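Local coordinates for tailspike protein (Siphovirus 9NA, PDB 3RIQ) that probably recognises Salmonella lipopolysaccharide as the phage receptor and cleaves its O-antigen chains as an endorhamnosidase, at residues A[304-317]-A[327-340]. Numbering follows the deposited sequence.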
ATOM      1  N   PHE A 304       7.207 -13.542 -25.211  1.00 15.76           N
ATOM      2  CA  PHE A 304       6.477 -13.113 -24.002  1.00 15.39           C
ATOM      3  C   PHE A 304       7.173 -13.537 -22.722  1.00 14.93           C
ATOM      4  O   PHE A 304       6.658 -13.279 -21.641  1.00 15.17           O
ATOM      5  CB  PHE A 304       4.990 -13.544 -23.954  1.00 15.64           C
ATOM      6  CG  PHE A 304       4.179 -13.112 -25.146  1.00 16.46           C
ATOM      7  CD1 PHE A 304       4.144 -11.772 -25.545  1.00 17.08           C
ATOM      8  CD2 PHE A 304       3.419 -14.056 -25.862  1.00 16.83           C
ATOM      9  CE1 PHE A 304       3.356 -11.370 -26.625  1.00 17.26           C
ATOM     10  CE2 PHE A 304       2.608 -13.673 -26.974  1.00 16.39           C
ATOM     11  CZ  PHE A 304       2.578 -12.327 -27.358  1.00 18.08           C
ATOM     12  N   GLN A 305       8.340 -14.176 -22.824  1.00 15.13           N
ATOM     13  CA  GLN A 305       8.985 -14.749 -21.619  1.00 14.71           C
ATOM     14  C   GLN A 305      10.399 -14.215 -21.341  1.00 14.33           C
ATOM     15  O   GLN A 305      11.220 -14.880 -20.690  1.00 14.96           O
ATOM     16  CB  GLN A 305       8.969 -16.286 -21.699  1.00 15.86           C
ATOM     17  CG  GLN A 305       7.565 -16.834 -21.851  1.00 19.23           C
ATOM     18  CD  GLN A 305       7.481 -18.343 -21.809  1.00 22.59           C
ATOM     19  OE1 GLN A 305       8.493 -19.054 -21.808  1.00 23.67           O
ATOM     20  NE2 GLN A 305       6.247 -18.850 -21.801  1.00 25.85           N
ATOM     21  N   LEU A 306      10.695 -13.003 -21.812  1.00 13.37           N
ATOM     22  CA  LEU A 306      12.010 -12.429 -21.502  1.00 13.67           C
ATOM     23  C   LEU A 306      12.144 -12.201 -20.004  1.00 13.74           C
ATOM     24  O   LEU A 306      11.147 -11.850 -19.351  1.00 13.70           O
ATOM     25  CB  LEU A 306      12.202 -11.088 -22.247  1.00 13.57           C
ATOM     26  CG  LEU A 306      12.401 -11.225 -23.765  1.00 13.31           C
ATOM     27  CD1 LEU A 306      12.184  -9.890 -24.508  1.00 13.75           C
ATOM     28  CD2 LEU A 306      13.807 -11.823 -24.045  1.00 12.60           C
ATOM     29  N   PRO A 307      13.371 -12.308 -19.454  1.00 13.89           N
ATOM     30  CA  PRO A 307      13.541 -12.092 -18.022  1.00 13.48           C
ATOM     31  C   PRO A 307      13.653 -10.597 -17.672  1.00 13.90           C
ATOM     32  O   PRO A 307      14.706 -10.084 -17.306  1.00 14.38           O
ATOM     33  CB  PRO A 307      14.804 -12.898 -17.699  1.00 14.21           C
ATOM     34  CG  PRO A 307      15.684 -12.685 -18.959  1.00 15.35           C
ATOM     35  CD  PRO A 307      14.647 -12.701 -20.100  1.00 13.42           C
ATOM     36  N   THR A 308      12.542  -9.903 -17.817  1.00 13.22           N
ATOM     37  CA  THR A 308      12.551  -8.451 -17.651  1.00 12.73           C
ATOM     38  C   THR A 308      12.813  -8.010 -16.213  1.00 12.74           C
ATOM     39  O   THR A 308      13.411  -6.949 -16.016  1.00 13.53           O
ATOM     40  CB  THR A 308      11.273  -7.820 -18.215  1.00 12.46           C
ATOM     41  OG1 THR A 308      10.123  -8.548 -17.738  1.00 13.65           O
ATOM     42  CG2 THR A 308      11.295  -7.897 -19.750  1.00 15.11           C
ATOM     43  N   GLN A 309      12.343  -8.774 -15.206  1.00 12.14           N
ATOM     44  CA  GLN A 309      12.650  -8.459 -13.780  1.00 11.96           C
ATOM     45  C   GLN A 309      12.278  -7.024 -13.406  1.00 12.38           C
ATOM     46  O   GLN A 309      13.015  -6.360 -12.693  1.00 12.50           O
ATOM     47  CB  GLN A 309      14.146  -8.673 -13.481  1.00 12.98           C
ATOM     48  CG  GLN A 309      14.622 -10.146 -13.512  1.00 14.72           C
ATOM     49  CD  GLN A 309      15.937 -10.308 -12.729  1.00 15.57           C
ATOM     50  OE1 GLN A 309      15.951 -10.238 -11.483  1.00 17.70           O
ATOM     51  NE2 GLN A 309      17.035 -10.480 -13.438  1.00 16.67           N
ATOM     52  N   HIS A 310      11.141  -6.530 -13.892  1.00 11.47           N
ATOM     53  CA  HIS A 310      10.655  -5.239 -13.431  1.00 11.43           C
ATOM     54  C   HIS A 310      10.046  -5.386 -12.036  1.00 11.59           C
ATOM     55  O   HIS A 310       9.628  -6.481 -11.616  1.00 12.37           O
ATOM     56  CB  HIS A 310       9.609  -4.676 -14.393  1.00 11.18           C
ATOM     57  CG  HIS A 310      10.123  -4.423 -15.780  1.00 11.68           C
ATOM     58  ND1 HIS A 310      11.183  -3.578 -16.044  1.00 11.42           N
ATOM     59  CD2 HIS A 310       9.653  -4.834 -16.983  1.00 11.59           C
ATOM     60  CE1 HIS A 310      11.364  -3.509 -17.355  1.00 11.55           C
ATOM     61  NE2 HIS A 310      10.453  -4.270 -17.949  1.00 11.17           N
ATOM     62  N   ILE A 311       9.993  -4.266 -11.327  1.00 10.95           N
ATOM     63  CA  ILE A 311       9.210  -4.117 -10.109  1.00 11.66           C
ATOM     64  C   ILE A 311       8.086  -3.142 -10.381  1.00 10.62           C
ATOM     65  O   ILE A 311       8.333  -1.993 -10.809  1.00 11.74           O
ATOM     66  CB  ILE A 311      10.093  -3.617  -8.932  1.00 11.26           C
ATOM     67  CG1 ILE A 311      11.250  -4.602  -8.665  1.00 12.30           C
ATOM     68  CG2 ILE A 311       9.236  -3.323  -7.686  1.00 12.31           C
ATOM     69  CD1 ILE A 311      12.284  -4.122  -7.581  1.00 14.32           C
ATOM     70  N   ILE A 312       6.858  -3.608 -10.166  1.00 10.34           N
ATOM     71  CA  ILE A 312       5.674  -2.799 -10.423  1.00 10.88           C
ATOM     72  C   ILE A 312       4.872  -2.770  -9.132  1.00 10.71           C
ATOM     73  O   ILE A 312       4.426  -3.820  -8.667  1.00 12.24           O
ATOM     74  CB  ILE A 312       4.822  -3.447 -11.544  1.00 10.99           C
ATOM     75  CG1 ILE A 312       5.615  -3.495 -12.869  1.00 11.88           C
ATOM     76  CG2 ILE A 312       3.466  -2.656 -11.720  1.00 12.72           C
ATOM     77  CD1 ILE A 312       4.925  -4.387 -13.964  1.00 13.03           C
ATOM     78  N   ARG A 313       4.666  -1.597  -8.545  1.00 10.57           N
ATOM     79  CA  ARG A 313       3.935  -1.559  -7.273  1.00 11.25           C
ATOM     80  C   ARG A 313       3.152  -0.272  -7.047  1.00 11.59           C
ATOM     81  O   ARG A 313       3.490   0.798  -7.611  1.00 12.15           O
ATOM     82  CB  ARG A 313       4.849  -1.848  -6.091  1.00 14.02           C
ATOM     83  CG  ARG A 313       6.106  -1.109  -6.058  1.00 15.60           C
ATOM     84  CD  ARG A 313       7.138  -1.707  -5.014  1.00 13.11           C
ATOM     85  NE  ARG A 313       6.696  -1.531  -3.624  1.00 12.05           N
ATOM     86  CZ  ARG A 313       7.011  -0.501  -2.849  1.00 12.48           C
ATOM     87  NH1 ARG A 313       7.787   0.468  -3.333  1.00 13.88           N
ATOM     88  NH2 ARG A 313       6.507  -0.414  -1.609  1.00 14.02           N
ATOM     89  N   ASN A 314       2.056  -0.401  -6.305  1.00 10.67           N
ATOM     90  CA  ASN A 314       1.239   0.760  -5.874  1.00 11.88           C
ATOM     91  C   ASN A 314       0.577   1.480  -7.050  1.00 11.63           C
ATOM     92  O   ASN A 314       0.541   2.725  -7.099  1.00 12.85           O
ATOM     93  CB  ASN A 314       2.108   1.703  -5.024  1.00 12.16           C
ATOM     94  CG  ASN A 314       2.770   0.974  -3.847  1.00 12.08           C
ATOM     95  OD1 ASN A 314       2.115   0.232  -3.135  1.00 14.25           O
ATOM     96  ND2 ASN A 314       4.065   1.142  -3.687  1.00 13.44           N
ATOM     97  N   ILE A 315       0.047   0.703  -7.990  1.00 11.30           N
ATOM     98  CA  ILE A 315      -0.526   1.256  -9.227  1.00 10.51           C
ATOM     99  C   ILE A 315      -2.034   1.368  -9.018  1.00 10.72           C
ATOM    100  O   ILE A 315      -2.652   0.478  -8.401  1.00 11.44           O
ATOM    101  CB  ILE A 315      -0.288   0.288 -10.395  1.00 11.25           C
ATOM    102  CG1 ILE A 315       1.197  -0.057 -10.523  1.00 12.55           C
ATOM    103  CG2 ILE A 315      -0.884   0.841 -11.703  1.00 13.14           C
ATOM    104  CD1 ILE A 315       2.154   1.119 -10.827  1.00 14.00           C
ATOM    105  N   ILE A 316      -2.653   2.430  -9.532  1.00 10.74           N
ATOM    106  CA  ILE A 316      -4.129   2.505  -9.543  1.00 11.00           C
ATOM    107  C   ILE A 316      -4.556   3.070 -10.890  1.00 10.88           C
ATOM    108  O   ILE A 316      -3.985   4.080 -11.342  1.00 10.99           O
ATOM    109  CB  ILE A 316      -4.693   3.338  -8.355  1.00 10.86           C
ATOM    110  CG1 ILE A 316      -6.241   3.317  -8.392  1.00 11.68           C
ATOM    111  CG2 ILE A 316      -4.121   4.774  -8.326  1.00 12.55           C
ATOM    112  CD1 ILE A 316      -6.903   3.907  -7.141  1.00 14.61           C
ATOM    113  N   THR A 317      -5.524   2.438 -11.551  1.00 10.88           N
ATOM    114  CA  THR A 317      -5.998   2.942 -12.852  1.00 11.28           C
ATOM    115  C   THR A 317      -7.496   2.977 -12.871  1.00 11.57           C
ATOM    116  O   THR A 317      -8.138   2.164 -12.208  1.00 11.73           O
ATOM    117  CB  THR A 317      -5.436   2.131 -14.067  1.00 12.47           C
ATOM    118  OG1 THR A 317      -6.213   0.941 -14.268  1.00 12.78           O
ATOM    119  CG2 THR A 317      -3.943   1.771 -13.843  1.00 12.07           C
ATOM    120  N   TRP A 327       1.451  -6.698 -18.253  1.00 12.90           N
ATOM    121  CA  TRP A 327       2.894  -6.919 -18.446  1.00 12.32           C
ATOM    122  C   TRP A 327       3.100  -8.283 -19.083  1.00 13.27           C
ATOM    123  O   TRP A 327       2.186  -9.133 -19.074  1.00 13.54           O
ATOM    124  CB  TRP A 327       3.663  -6.867 -17.098  1.00 13.92           C
ATOM    125  CG  TRP A 327       3.111  -7.838 -16.073  1.00 13.28           C
ATOM    126  CD1 TRP A 327       3.462  -9.159 -15.904  1.00 14.44           C
ATOM    127  CD2 TRP A 327       2.059  -7.578 -15.149  1.00 13.54           C
ATOM    128  NE1 TRP A 327       2.696  -9.734 -14.896  1.00 13.79           N
ATOM    129  CE2 TRP A 327       1.823  -8.787 -14.418  1.00 14.03           C
ATOM    130  CE3 TRP A 327       1.290  -6.437 -14.851  1.00 14.51           C
ATOM    131  CZ2 TRP A 327       0.820  -8.884 -13.429  1.00 13.20           C
ATOM    132  CZ3 TRP A 327       0.333  -6.516 -13.856  1.00 14.26           C
ATOM    133  CH2 TRP A 327       0.110  -7.738 -13.144  1.00 13.49           C
ATOM    134  N   ASP A 328       4.286  -8.471 -19.649  1.00 12.54           N
ATOM    135  CA  ASP A 328       4.727  -9.836 -20.052  1.00 12.68           C
ATOM    136  C   ASP A 328       6.082 -10.098 -19.377  1.00 13.49           C
ATOM    137  O   ASP A 328       6.469  -9.395 -18.443  1.00 14.05           O
ATOM    138  CB  ASP A 328       4.803 -10.026 -21.588  1.00 13.16           C
ATOM    139  CG  ASP A 328       6.003  -9.315 -22.217  1.00 13.92           C
ATOM    140  OD1 ASP A 328       6.523  -8.379 -21.570  1.00 15.06           O
ATOM    141  OD2 ASP A 328       6.423  -9.696 -23.345  1.00 14.94           O
ATOM    142  N   GLY A 329       6.813 -11.062 -19.901  1.00 12.73           N
ATOM    143  CA  GLY A 329       8.117 -11.424 -19.385  1.00 14.26           C
ATOM    144  C   GLY A 329       8.012 -12.268 -18.123  1.00 13.70           C
ATOM    145  O   GLY A 329       6.930 -12.750 -17.738  1.00 14.06           O
ATOM    146  N   GLN A 330       9.160 -12.514 -17.525  1.00 13.57           N
ATOM    147  CA  GLN A 330       9.214 -13.334 -16.313  1.00 13.67           C
ATOM    148  C   GLN A 330      10.126 -12.740 -15.287  1.00 13.83           C
ATOM    149  O   GLN A 330      10.876 -11.817 -15.578  1.00 14.42           O
ATOM    150  CB  GLN A 330       9.646 -14.772 -16.635  1.00 13.94           C
ATOM    151  CG  GLN A 330      11.078 -14.930 -17.211  1.00 15.19           C
ATOM    152  CD  GLN A 330      11.431 -16.411 -17.366  1.00 15.40           C
ATOM    153  OE1 GLN A 330      11.571 -17.141 -16.359  1.00 18.32           O
ATOM    154  NE2 GLN A 330      11.484 -16.883 -18.598  1.00 16.28           N
ATOM    155  N   LYS A 331       9.998 -13.257 -14.069  1.00 13.23           N
ATOM    156  CA  LYS A 331      10.745 -12.810 -12.894  1.00 13.63           C
ATOM    157  C   LYS A 331      10.439 -11.354 -12.532  1.00 13.03           C
ATOM    158  O   LYS A 331      11.207 -10.716 -11.812  1.00 12.85           O
ATOM    159  CB  LYS A 331      12.249 -13.021 -13.086  1.00 14.84           C
ATOM    160  CG  LYS A 331      12.626 -14.494 -13.194  1.00 16.32           C
ATOM    161  CD  LYS A 331      14.125 -14.674 -13.514  1.00 22.05           C
ATOM    162  CE  LYS A 331      14.926 -14.709 -12.183  1.00 28.12           C
ATOM    163  NZ  LYS A 331      16.389 -14.555 -12.266  1.00 33.30           N
ATOM    164  N   ASN A 332       9.286 -10.869 -12.960  1.00 12.33           N
ATOM    165  CA  ASN A 332       8.782  -9.576 -12.476  1.00 11.85           C
ATOM    166  C   ASN A 332       8.162  -9.727 -11.097  1.00 11.42           C
ATOM    167  O   ASN A 332       7.653 -10.800 -10.765  1.00 12.30           O
ATOM    168  CB  ASN A 332       7.724  -9.016 -13.425  1.00 12.23           C
ATOM    169  CG  ASN A 332       8.221  -8.871 -14.861  1.00 12.72           C
ATOM    170  OD1 ASN A 332       9.127  -8.098 -15.150  1.00 14.76           O
ATOM    171  ND2 ASN A 332       7.613  -9.612 -15.776  1.00 12.69           N
ATOM    172  N   ILE A 333       8.181  -8.660 -10.306  1.00 11.37           N
ATOM    173  CA  ILE A 333       7.470  -8.585  -9.002  1.00 11.23           C
ATOM    174  C   ILE A 333       6.402  -7.522  -9.123  1.00 11.47           C
ATOM    175  O   ILE A 333       6.706  -6.397  -9.482  1.00 12.37           O
ATOM    176  CB  ILE A 333       8.451  -8.293  -7.830  1.00 11.98           C
ATOM    177  CG1 ILE A 333       9.409  -9.463  -7.673  1.00 13.77           C
ATOM    178  CG2 ILE A 333       7.671  -8.009  -6.534  1.00 13.12           C
ATOM    179  CD1 ILE A 333      10.585  -9.196  -6.727  1.00 15.92           C
ATOM    180  N   ILE A 334       5.146  -7.905  -8.891  1.00 11.43           N
ATOM    181  CA  ILE A 334       4.012  -6.988  -8.985  1.00 10.97           C
ATOM    182  C   ILE A 334       3.295  -7.020  -7.661  1.00 10.80           C
ATOM    183  O   ILE A 334       2.883  -8.093  -7.221  1.00 12.78           O
ATOM    184  CB  ILE A 334       3.010  -7.365 -10.136  1.00 12.08           C
ATOM    185  CG1 ILE A 334       3.710  -7.392 -11.490  1.00 12.48           C
ATOM    186  CG2 ILE A 334       1.851  -6.354 -10.191  1.00 13.86           C
ATOM    187  CD1 ILE A 334       4.254  -8.757 -11.879  1.00 13.94           C
ATOM    188  N   ASP A 335       3.157  -5.867  -7.005  1.00 10.93           N
ATOM    189  CA  ASP A 335       2.457  -5.803  -5.715  1.00 10.88           C
ATOM    190  C   ASP A 335       1.583  -4.565  -5.619  1.00 10.28           C
ATOM    191  O   ASP A 335       2.059  -3.465  -5.912  1.00 11.58           O
ATOM    192  CB  ASP A 335       3.460  -5.803  -4.525  1.00 12.21           C
ATOM    193  CG  ASP A 335       2.746  -5.678  -3.183  1.00 12.32           C
ATOM    194  OD1 ASP A 335       1.873  -6.557  -2.911  1.00 12.83           O
ATOM    195  OD2 ASP A 335       2.962  -4.702  -2.425  1.00 13.33           O
ATOM    196  N   ASN A 336       0.326  -4.739  -5.200  1.00 10.36           N
ATOM    197  CA  ASN A 336      -0.568  -3.612  -4.959  1.00 10.57           C
ATOM    198  C   ASN A 336      -0.945  -2.887  -6.246  1.00 10.26           C
ATOM    199  O   ASN A 336      -0.440  -1.797  -6.563  1.00 12.29           O
ATOM    200  CB  ASN A 336      -0.043  -2.639  -3.888  1.00 10.66           C
ATOM    201  CG  ASN A 336      -1.065  -1.551  -3.562  1.00 12.71           C
ATOM    202  OD1 ASN A 336      -2.215  -1.620  -4.005  1.00 14.04           O
ATOM    203  ND2 ASN A 336      -0.634  -0.509  -2.841  1.00 15.81           N
ATOM    204  N   VAL A 337      -1.843  -3.515  -6.990  1.00 10.38           N
ATOM    205  CA  VAL A 337      -2.375  -2.938  -8.224  1.00 11.21           C
ATOM    206  C   VAL A 337      -3.883  -2.932  -8.081  1.00 11.62           C
ATOM    207  O   VAL A 337      -4.480  -3.976  -7.797  1.00 11.96           O
ATOM    208  CB  VAL A 337      -1.966  -3.766  -9.462  1.00 11.63           C
ATOM    209  CG1 VAL A 337      -2.655  -3.242 -10.730  1.00 13.69           C
ATOM    210  CG2 VAL A 337      -0.413  -3.783  -9.621  1.00 13.15           C
ATOM    211  N   VAL A 338      -4.487  -1.758  -8.281  1.00 10.72           N
ATOM    212  CA  VAL A 338      -5.953  -1.597  -8.146  1.00 11.15           C
ATOM    213  C   VAL A 338      -6.466  -1.047  -9.459  1.00 11.67           C
ATOM    214  O   VAL A 338      -5.965  -0.018  -9.914  1.00 12.00           O
ATOM    215  CB  VAL A 338      -6.290  -0.567  -7.011  1.00 12.15           C
ATOM    216  CG1 VAL A 338      -7.782  -0.247  -6.945  1.00 13.38           C
ATOM    217  CG2 VAL A 338      -5.742  -1.062  -5.651  1.00 14.74           C
ATOM    218  N   THR A 339      -7.413  -1.732 -10.111  1.00 11.97           N
ATOM    219  CA  THR A 339      -7.983  -1.172 -11.321  1.00 12.01           C
ATOM    220  C   THR A 339      -9.489  -1.131 -11.231  1.00 11.38           C
ATOM    221  O   THR A 339     -10.100  -2.105 -10.775  1.00 12.53           O
ATOM    222  CB  THR A 339      -7.514  -1.887 -12.623  1.00 11.89           C
ATOM    223  OG1 THR A 339      -8.203  -3.143 -12.806  1.00 13.50           O
ATOM    224  CG2 THR A 339      -5.974  -2.089 -12.637  1.00 13.06           C
ATOM    225  N   TYR A 340     -10.061  -0.004 -11.664  1.00 11.68           N
ATOM    226  CA  TYR A 340     -11.508   0.217 -11.725  1.00 11.53           C
ATOM    227  C   TYR A 340     -11.910   0.454 -13.176  1.00 12.50           C
ATOM    228  O   TYR A 340     -11.244   1.223 -13.889  1.00 12.03           O
ATOM    229  CB  TYR A 340     -11.895   1.483 -10.938  1.00 13.35           C
ATOM    230  CG  TYR A 340     -12.056   1.254  -9.461  1.00 10.99           C
ATOM    231  CD1 TYR A 340     -13.300   0.855  -8.953  1.00 12.64           C
ATOM    232  CD2 TYR A 340     -10.977   1.361  -8.587  1.00 12.32           C
ATOM    233  CE1 TYR A 340     -13.472   0.591  -7.606  1.00 13.34           C
ATOM    234  CE2 TYR A 340     -11.128   1.128  -7.209  1.00 11.66           C
ATOM    235  CZ  TYR A 340     -12.396   0.719  -6.737  1.00 12.20           C
ATOM    236  OH  TYR A 340     -12.617   0.400  -5.420  1.00 14.14           O
TER
HETATM  237  O   HOH W   1       8.981 -10.986 -23.233  1.00 14.50           O
HETATM  238  O   HOH W   2       8.073  -6.859 -19.558  1.00 19.12           O
HETATM  239  O   HOH W   3      11.570  -8.278 -10.341  1.00 19.50           O
HETATM  240  O   HOH W   4       5.498  -3.737  -2.130  1.00 15.15           O
HETATM  241  O   HOH W   5      -2.523   0.835  -5.604  1.00 14.05           O
HETATM  242  O   HOH W   6      -8.818   1.070 -15.621  1.00 13.77           O
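Two successive rungs of the right-handed parallel beta-helix stack here, with Ile-312 over Ile-334 and Ile-315 over Val-337 on the face that also carries Thr-317 and Thr-339. The two isoleucine side chains Ile-312 and Ile-334 run alongside each other in the same direction: both set CG1 anti to the carbonyl carbon, chi1 -63° and -58°, which brings CD1 of Ile-312 to 4.1 Å from CG1 of Ile-334. That CG1 in turn sits over one face of the Trp-327 ring. A parallel ladder of backbone bonds begins with Ile-333 N to His-310 O and ends with Tyr-340 N to Thr-317 O.

The chain turns a corner at Asn-314, where beta-helix rungs pass from one sheet to the next, and an asparagine from each rung meets at this level. Asn-336 ND2 reaches an in-plane lone pair of Asn-314 OD1 at 2.9 Å, the two amides nearly perpendicular, while Asn-314 ND2 bonds Asp-268 OD1 of the preceding rung. On the other face of the sheet, a water links Arg-313 NE with Asp-335 OD2, and Asp-335 OD1 bonds Thr-357 OG1 of the next rung; the arginine's NH1 bonds Asn-269 of the third subunit, so this face meets the trimer interface.

Before the strands, Asn-332 OD1 takes two bonds in its carbonyl plane, from Thr-308 OG1 and His-310 N, each 2.8 Å. Its amide lies 8° from the plane of the His-310 ring. Nearer the start of both segments, Gln-330 reaches across to 304-317: NE2 gives an almost straight bond to Gln-305 O (2.9 Å), and its backbone N binds Leu-306 O. Asp-328 OD2 meets the edge of the Phe-304 ring, 3.8 Å from CD1; Ala-284 N holds OD1, and a water shared with Leu-306 N holds OD2.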